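Local coordinates for transcriptional regulator, putative, Mar family (Thermotoga maritima, PDB 2ETH), which probably binds DNA as a dimeric, winged-helix transcriptional regulator of the MarR family, at residues D41-T44 and T45-Y48. Numbering follows the deposited sequence.
Sequences DMKT and TELY
Glu46 extends its carboxylate to the backbone of the preceding loop, where OE1 accepts a weak hydrogen bond from the backbone N of Lys43, 3.3 Å long with an N-H...O angle of 153°. Lys43 is the N-cap residue, and Glu46, three places on, supplies the half of a capping box in which the carboxylate accepts from the N-cap backbone N-H. The lysine chain runs alongside the carboxylate, its CD 3.5 Å from Glu46 OE2. CG stands anti to the carbonyl carbon (chi1 -59°), which brings the methylenes beside the acid, while NZ, 5.0 Å from Glu46 OE2 and not in contact with it, continues to a salt bridge with Asp41 OD1 of the second subunit. The same Glu46 OE1 lies 3.7 Å from Met42 CB. Further along, the selenium of the selenomethionine Met42 reaches Leu47 CD1 at 4.2 Å, a loose apolar contact, the two side chains crossing at about a right angle. The first helical turn closes with Leu47 N to Lys43 O, 3.0 Å and nearly straight at 165°, followed by Tyr48 N to Thr44 O at 3.1 Å. Arg85 makes salt bridges to Glu46 OE1 and Asp41 OD2 and probably helps to hold the carboxylate and favour its charged form; Ser81 OG is hydrogen-bonded to Glu46 OE2. Thr44 OG1 bonds Ile39 O of the second subunit, placing this helix start at the dimer interface. The turn links helix 37-41 to helix 44-56, and Arg85, from the connection between helix 72-84 and strand 88-92, the first strand of the wing, bridges Asp41 and Glu46.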
loop_
_atom_site.group_PDB
_atom_site.type_symbol
_atom_site.label_atom_id
_atom_site.label_comp_id
_atom_site.label_asym_id
_atom_site.label_seq_id
_atom_site.Cartn_x
_atom_site.Cartn_y
_atom_site.Cartn_z
ATOM N N ASP A 41 3.447 9.568 7.869
ATOM C CA ASP A 41 3.531 9.329 9.291
ATOM C C ASP A 41 2.458 8.377 9.881
ATOM O O ASP A 41 2.590 7.944 11.013
ATOM C CB ASP A 41 3.427 10.677 9.983
ATOM C CG ASP A 41 3.677 10.586 11.458
ATOM O OD1 ASP A 41 4.657 9.932 11.849
ATOM O OD2 ASP A 41 2.886 11.164 12.228
HETATM N N MSE A 42 1.415 8.048 9.108
HETATM C CA MSE A 42 0.368 7.116 9.547
HETATM C C MSE A 42 0.820 5.679 9.443
HETATM O O MSE A 42 1.585 5.346 8.540
HETATM C CB MSE A 42 -0.888 7.242 8.677
HETATM C CG MSE A 42 -1.657 8.511 8.863
HETATM SE SE MSE A 42 -3.269 8.464 7.857
HETATM C CE MSE A 42 -2.986 9.934 6.621
ATOM N N LYS A 43 0.298 4.830 10.334
ATOM C CA LYS A 43 0.471 3.388 10.216
ATOM C C LYS A 43 -0.395 2.854 9.103
ATOM O O LYS A 43 -1.402 3.469 8.688
ATOM C CB LYS A 43 0.142 2.648 11.513
ATOM C CG LYS A 43 0.988 3.080 12.742
ATOM C CD LYS A 43 0.411 2.487 14.031
ATOM C CE LYS A 43 0.771 3.282 15.284
ATOM N NZ LYS A 43 1.951 2.746 16.038
ATOM N N THR A 44 -0.002 1.685 8.621
ATOM C CA THR A 44 -0.641 1.062 7.479
ATOM C C THR A 44 -2.157 0.872 7.707
ATOM O O THR A 44 -2.956 1.268 6.867
ATOM C CB THR A 44 0.074 -0.288 7.117
ATOM O OG1 THR A 44 -0.010 -1.198 8.221
ATOM C CG2 THR A 44 1.565 -0.056 6.793
ATOM N N THR A 45 -2.569 0.328 8.852
ATOM C CA THR A 45 -3.994 0.030 9.049
ATOM C C THR A 45 -4.798 1.299 9.399
ATOM O O THR A 45 -5.983 1.380 9.110
ATOM C CB THR A 45 -4.245 -1.126 10.039
ATOM O OG1 THR A 45 -3.772 -0.760 11.318
ATOM C CG2 THR A 45 -3.493 -2.431 9.610
ATOM N N GLU A 46 -4.135 2.304 9.963
ATOM C CA GLU A 46 -4.744 3.635 10.126
ATOM C C GLU A 46 -5.142 4.212 8.795
ATOM O O GLU A 46 -6.233 4.780 8.650
ATOM C CB GLU A 46 -3.744 4.632 10.759
ATOM C CG GLU A 46 -3.722 4.743 12.260
ATOM C CD GLU A 46 -2.479 5.493 12.746
ATOM O OE1 GLU A 46 -2.055 6.452 12.045
ATOM O OE2 GLU A 46 -1.912 5.117 13.820
ATOM N N LEU A 47 -4.198 4.181 7.853
ATOM C CA LEU A 47 -4.451 4.712 6.498
ATOM C C LEU A 47 -5.563 3.942 5.788
ATOM O O LEU A 47 -6.377 4.498 5.108
ATOM C CB LEU A 47 -3.171 4.676 5.638
ATOM C CG LEU A 47 -3.346 5.179 4.190
ATOM C CD1 LEU A 47 -3.899 6.667 4.167
ATOM C CD2 LEU A 47 -2.011 5.038 3.442
ATOM N N TYR A 48 -5.587 2.648 5.976
ATOM C CA TYR A 48 -6.568 1.777 5.349
ATOM C C TYR A 48 -7.973 2.109 5.859
ATOM O O TYR A 48 -8.936 2.275 5.058
ATOM C CB TYR A 48 -6.151 0.310 5.657
ATOM C CG TYR A 48 -6.796 -0.748 4.802
ATOM C CD1 TYR A 48 -7.066 -0.521 3.452
ATOM C CD2 TYR A 48 -7.156 -1.981 5.334
ATOM C CE1 TYR A 48 -7.674 -1.494 2.647
ATOM C CE2 TYR A 48 -7.770 -2.968 4.513
ATOM C CZ TYR A 48 -8.012 -2.682 3.179
ATOM O OH TYR A 48 -8.611 -3.588 2.377
#